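Local coordinates for uncharacterized protein lp_2219 (Lactobacillus plantarum, PDB 3HFQ) that is of unknown function but folds as a seven-bladed beta-propeller of the lactonase family, whose characterised relatives include 6-phosphogluconolactonases, at residues M1-L6 against G21-T26; K28-D33 against D308-Y313. The protein carries 1 engineered substitution. All coordinates share one frame; numbering follows the deposited sequence.

Contact 1 of 2, residues M1-L6 against G21-T26; sequences MQERIL and GTLDTT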
loop_
_atom_site.group_PDB
_atom_site.type_symbol
_atom_site.label_atom_id
_atom_site.label_comp_id
_atom_site.label_asym_id
_atom_site.label_seq_id
_atom_site.Cartn_x
_atom_site.Cartn_y
_atom_site.Cartn_z
HETATM N N MSE A 1 18.700 16.225 8.161
HETATM C CA MSE A 1 17.779 15.923 9.292
HETATM C C MSE A 1 17.543 14.417 9.385
HETATM O O MSE A 1 17.935 13.664 8.495
HETATM C CB MSE A 1 16.441 16.642 9.092
HETATM C CG MSE A 1 15.607 16.108 7.939
HETATM SE SE MSE A 1 13.942 17.073 7.754
HETATM C CE MSE A 1 12.981 16.293 9.237
ATOM N N GLN A 2 16.897 13.987 10.465
ATOM C CA GLN A 2 16.607 12.574 10.673
ATOM C C GLN A 2 15.111 12.311 10.519
ATOM O O GLN A 2 14.288 12.992 11.130
ATOM C CB GLN A 2 17.057 12.138 12.072
ATOM C CG GLN A 2 18.521 12.414 12.387
ATOM C CD GLN A 2 18.915 11.946 13.779
ATOM O OE1 GLN A 2 18.226 12.229 14.761
ATOM N NE2 GLN A 2 20.033 11.233 13.871
ATOM N N GLU A 3 14.767 11.324 9.698
ATOM C CA GLU A 3 13.372 10.966 9.474
ATOM C C GLU A 3 13.151 9.506 9.836
ATOM O O GLU A 3 13.842 8.615 9.341
ATOM C CB GLU A 3 12.984 11.210 8.016
ATOM C CG GLU A 3 13.028 12.682 7.621
ATOM C CD GLU A 3 12.630 12.911 6.182
ATOM O OE1 GLU A 3 13.198 12.235 5.297
ATOM O OE2 GLU A 3 11.757 13.772 5.935
ATOM N N ARG A 4 12.172 9.278 10.702
ATOM C CA ARG A 4 11.834 7.948 11.184
ATOM C C ARG A 4 10.992 7.170 10.182
ATOM O O ARG A 4 10.077 7.720 9.562
ATOM C CB ARG A 4 11.082 8.075 12.509
ATOM C CG ARG A 4 10.850 6.773 13.234
ATOM C CD ARG A 4 10.097 7.051 14.519
ATOM N NE ARG A 4 9.932 5.863 15.343
ATOM C CZ ARG A 4 9.263 5.852 16.490
ATOM N NH1 ARG A 4 8.702 6.966 16.936
ATOM N NH2 ARG A 4 9.158 4.731 17.189
ATOM N N ILE A 5 11.307 5.885 10.041
ATOM C CA ILE A 5 10.606 5.000 9.116
ATOM C C ILE A 5 10.239 3.702 9.827
ATOM O O ILE A 5 11.022 3.193 10.629
ATOM C CB ILE A 5 11.501 4.603 7.921
ATOM C CG1 ILE A 5 12.119 5.841 7.279
ATOM C CG2 ILE A 5 10.686 3.811 6.907
ATOM C CD1 ILE A 5 13.191 5.513 6.245
ATOM N N LEU A 6 9.055 3.173 9.530
ATOM C CA LEU A 6 8.612 1.912 10.114
ATOM C C LEU A 6 8.560 0.875 8.996
ATOM O O LEU A 6 8.151 1.181 7.874
ATOM C CB LEU A 6 7.226 2.060 10.753
ATOM C CG LEU A 6 7.093 3.105 11.865
ATOM C CD1 LEU A 6 5.701 3.011 12.491
ATOM C CD2 LEU A 6 8.175 2.877 12.921
ATOM N N GLY A 21 13.588 2.483 11.502
ATOM C CA GLY A 21 14.877 2.975 11.069
ATOM C C GLY A 21 14.896 4.479 10.943
ATOM O O GLY A 21 13.936 5.167 11.300
ATOM N N THR A 22 16.002 4.989 10.417
ATOM C CA THR A 22 16.174 6.417 10.249
ATOM C C THR A 22 16.787 6.731 8.893
ATOM O O THR A 22 17.700 6.043 8.438
ATOM C CB THR A 22 17.107 6.979 11.336
ATOM O OG1 THR A 22 16.562 6.690 12.629
ATOM C CG2 THR A 22 17.274 8.486 11.174
ATOM N N LEU A 23 16.258 7.763 8.246
ATOM C CA LEU A 23 16.785 8.226 6.971
ATOM C C LEU A 23 17.455 9.560 7.299
ATOM O O LEU A 23 16.793 10.503 7.737
ATOM C CB LEU A 23 15.653 8.424 5.951
ATOM C CG LEU A 23 15.906 9.285 4.701
ATOM C CD1 LEU A 23 17.256 8.972 4.086
ATOM C CD2 LEU A 23 14.786 9.046 3.694
ATOM N N ASP A 24 18.772 9.618 7.130
ATOM C CA ASP A 24 19.531 10.833 7.408
ATOM C C ASP A 24 19.662 11.575 6.075
ATOM O O ASP A 24 20.395 11.146 5.186
ATOM C CB ASP A 24 20.915 10.474 7.950
ATOM C CG ASP A 24 21.664 11.678 8.501
ATOM O OD1 ASP A 24 21.706 12.720 7.813
ATOM O OD2 ASP A 24 22.226 11.575 9.615
ATOM N N THR A 25 18.944 12.686 5.932
ATOM C CA THR A 25 18.926 13.486 4.692
ATOM C C THR A 25 20.251 14.154 4.314
ATOM O O THR A 25 20.475 14.457 3.127
ATOM C CB THR A 25 17.840 14.576 4.787
ATOM O OG1 THR A 25 18.110 15.432 5.902
ATOM C CG2 THR A 25 16.467 13.953 4.961
ATOM N N THR A 26 21.118 14.379 5.304
ATOM C CA THR A 26 22.408 15.003 5.024
ATOM C C THR A 26 23.509 13.966 4.745
ATOM O O THR A 26 24.252 14.111 3.782
ATOM C CB THR A 26 22.866 15.907 6.186
ATOM O OG1 THR A 26 21.802 16.781 6.581
ATOM C CG2 THR A 26 24.068 16.757 5.774
HETATM O O HOH W 1 21.016 14.971 9.355
HETATM O O HOH W 2 21.146 9.978 11.574
#
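Glu3 with Leu23 and Ile5 with Gly21 form the hydrogen-bonded pairs of this antiparallel ladder. Leu23 N donates to Glu3 O (2.8 Å) and Gly21 N to Ile5 O (2.8 Å). The return bond from Ile5 N meets Gly21 O from above its carbonyl plane, 45° out of it. The ladder runs on past the strand, with Thr25 N donating to Met1 O (2.9 Å). Thr25 OG1 also takes the terminal N of Met1, though the 2.5 Å between them is doubtfully short. Strands 2-9 and 17-24 thus make the central hairpin of a four-stranded propeller blade. On the Leu23 face, Ile5 CD1 makes apolar contact with Leu23 CB (3.8 Å). Glu3, extended beyond CG, runs beside Leu23, and its carboxylate oxygen OE1 packs against the Thr25 methyl CG2 (3.7 Å). On the other face water does the bridging. One water joins Met1 N to Asp24 OD1, another Gln2 NE2 to Asp24 OD2. Asp24 OD1 also closes an Asx turn with Thr26 N and accepts from Ala27 N. Replacing Asp24 by an alanine would probably leave both waters and the N-H groups of Thr26 and Ala27 without the carboxylate that accepts from them, freeing the turn to shift.

Contact 2 of 2, residues K28-D33 against D308-Y313; sequences KTLTND and DNATLY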
loop_
_atom_site.group_PDB
_atom_site.type_symbol
_atom_site.label_atom_id
_atom_site.label_comp_id
_atom_site.label_asym_id
_atom_site.label_seq_id
_atom_site.Cartn_x
_atom_site.Cartn_y
_atom_site.Cartn_z
ATOM N N LYS A 28 22.991 10.996 3.959
ATOM C CA LYS A 28 22.492 10.239 2.850
ATOM C C LYS A 28 22.459 8.741 3.169
ATOM O O LYS A 28 22.824 7.895 2.351
ATOM C CB LYS A 28 23.372 10.485 1.635
ATOM C CG LYS A 28 23.592 11.973 1.319
ATOM C CD LYS A 28 22.299 12.668 0.917
ATOM C CE LYS A 28 22.542 14.109 0.479
ATOM N NZ LYS A 28 21.288 14.827 0.114
ATOM N N THR A 29 22.052 8.416 4.388
ATOM C CA THR A 29 22.055 7.042 4.858
ATOM C C THR A 29 20.684 6.559 5.312
ATOM O O THR A 29 19.776 7.349 5.591
ATOM C CB THR A 29 23.007 6.896 6.036
ATOM O OG1 THR A 29 22.617 7.813 7.062
ATOM C CG2 THR A 29 24.432 7.207 5.600
ATOM N N LEU A 30 20.560 5.240 5.389
ATOM C CA LEU A 30 19.342 4.572 5.823
ATOM C C LEU A 30 19.769 3.471 6.787
ATOM O O LEU A 30 20.637 2.663 6.461
ATOM C CB LEU A 30 18.620 3.941 4.634
ATOM C CG LEU A 30 17.414 3.079 5.008
ATOM C CD1 LEU A 30 16.311 3.980 5.537
ATOM C CD2 LEU A 30 16.932 2.287 3.796
ATOM N N THR A 31 19.160 3.439 7.968
ATOM C CA THR A 31 19.493 2.422 8.960
ATOM C C THR A 31 18.246 1.680 9.425
ATOM O O THR A 31 17.122 2.159 9.258
ATOM C CB THR A 31 20.110 3.038 10.237
ATOM O OG1 THR A 31 19.145 3.896 10.856
ATOM C CG2 THR A 31 21.360 3.834 9.923
ATOM N N ASN A 32 18.455 0.498 9.988
ATOM C CA ASN A 32 17.372 -0.279 10.573
ATOM C C ASN A 32 17.830 -0.264 12.026
ATOM O O ASN A 32 18.738 -1.003 12.402
ATOM C CB ASN A 32 17.335 -1.717 10.040
ATOM C CG ASN A 32 16.320 -2.584 10.775
ATOM O OD1 ASN A 32 16.088 -3.737 10.411
ATOM N ND2 ASN A 32 15.717 -2.029 11.822
ATOM N N ASP A 33 17.231 0.616 12.821
ATOM C CA ASP A 33 17.604 0.765 14.223
ATOM C C ASP A 33 17.192 -0.386 15.128
ATOM O O ASP A 33 17.693 -0.511 16.244
ATOM C CB ASP A 33 17.052 2.084 14.775
ATOM C CG ASP A 33 17.515 3.287 13.971
ATOM O OD1 ASP A 33 18.716 3.351 13.639
ATOM O OD2 ASP A 33 16.682 4.171 13.673
ATOM N N ASP A 308 15.706 -9.653 1.981
ATOM C CA ASP A 308 15.835 -9.003 3.280
ATOM C C ASP A 308 16.647 -7.713 3.270
ATOM O O ASP A 308 17.436 -7.477 4.182
ATOM C CB ASP A 308 16.484 -9.970 4.275
ATOM C CG ASP A 308 15.757 -11.292 4.363
ATOM O OD1 ASP A 308 16.427 -12.341 4.274
ATOM O OD2 ASP A 308 14.519 -11.285 4.525
ATOM N N ASN A 309 16.470 -6.881 2.253
ATOM C CA ASN A 309 17.218 -5.631 2.213
ATOM C C ASN A 309 16.404 -4.447 1.728
ATOM O O ASN A 309 15.453 -4.598 0.968
ATOM C CB ASN A 309 18.489 -5.774 1.360
ATOM C CG ASN A 309 18.260 -6.537 0.063
ATOM O OD1 ASN A 309 17.127 -6.797 -0.338
ATOM N ND2 ASN A 309 19.354 -6.891 -0.606
ATOM N N ALA A 310 16.784 -3.266 2.200
ATOM C CA ALA A 310 16.119 -2.033 1.824
ATOM C C ALA A 310 17.120 -1.223 1.011
ATOM O O ALA A 310 18.333 -1.386 1.165
ATOM C CB ALA A 310 15.692 -1.262 3.069
ATOM N N THR A 311 16.608 -0.356 0.149
ATOM C CA THR A 311 17.456 0.465 -0.705
ATOM C C THR A 311 17.032 1.921 -0.628
ATOM O O THR A 311 15.837 2.228 -0.605
ATOM C CB THR A 311 17.370 -0.009 -2.169
ATOM O OG1 THR A 311 17.717 -1.398 -2.239
ATOM C CG2 THR A 311 18.320 0.788 -3.055
ATOM N N LEU A 312 18.016 2.813 -0.583
ATOM C CA LEU A 312 17.758 4.246 -0.509
ATOM C C LEU A 312 18.151 4.931 -1.811
ATOM O O LEU A 312 19.244 4.701 -2.334
ATOM C CB LEU A 312 18.557 4.878 0.639
ATOM C CG LEU A 312 18.483 6.408 0.728
ATOM C CD1 LEU A 312 17.080 6.832 1.136
ATOM C CD2 LEU A 312 19.496 6.926 1.737
ATOM N N TYR A 313 17.255 5.770 -2.324
ATOM C CA TYR A 313 17.508 6.526 -3.549
ATOM C C TYR A 313 17.386 8.007 -3.276
ATOM O O TYR A 313 16.681 8.428 -2.360
ATOM C CB TYR A 313 16.468 6.252 -4.641
ATOM C CG TYR A 313 16.284 4.830 -5.062
ATOM C CD1 TYR A 313 15.266 4.053 -4.513
ATOM C CD2 TYR A 313 17.072 4.276 -6.072
ATOM C CE1 TYR A 313 15.037 2.759 -4.952
ATOM C CE2 TYR A 313 16.854 2.980 -6.518
ATOM C CZ TYR A 313 15.826 2.233 -5.960
ATOM O OH TYR A 313 15.573 0.963 -6.413
#
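The Tyr313 ring takes no part where Leu30 meets Leu312 and Ala310: it stands clear of segment 28-33, with Thr311 CG2 over one face, 4.1 Å above its plane and offset toward the rim. Its hydroxyl is bonded to Ser282 O. The other flat group to note is the Asp33 carboxylate, whose OD1 accepts from Thr31 OG1 at 2.9 Å, the donor standing above the carboxylate plane. The meeting itself is aliphatic. Leu30 CB and Leu312 CB face each other at 4.1 Å, and both leucines adopt the same conformation, CG anti to the backbone N (chi1 173° and 174°). Because the strands run in nearly opposite directions, at 157°, the matching branches go opposite ways: Leu30 CD2 reaches Ala310 CB (3.8 Å), while Leu312 CD2 passes to the backbone, 3.5 Å from Lys28 O. The small Ala310 accepts the end of Leu30 with a single methyl. Val329 adds to the surface around Leu30, and Leu325 and Val301 to that around Leu312. No hydrogen bond joins the segments, and their axes stay 7.5 Å apart, too far for neighbouring strands of one sheet. Such apolar packing of sheet face on sheet face is how successive blades of a beta-propeller meet; here the outer strand of the closing blade, 29-38, lies against strand 309-315 of the blade preceding it around the ring.

In the fold
Contact 1 works within one sheet and contact 2 between two sheets, their centres about 9 Å apart. They are coupled by the edge of the hairpin, where strand 17-24 pairs with strand 29-38. Asp24 N probably bonds to Thr29 O (2.9 Å) at a G1 beta bulge formed by Lys28 and Thr29 opposite Asp24, and Thr22 OG1 reaches Asp33 OD2 at 2.7 Å. Leu23 belongs to both neighbourhoods, since Leu312 touches it too. The blade is completed by strand 334-339 from the far end of the chain, beside strand 2-9, the Velcro closure familiar in propellers. No ligand or established active site accompanies either contact.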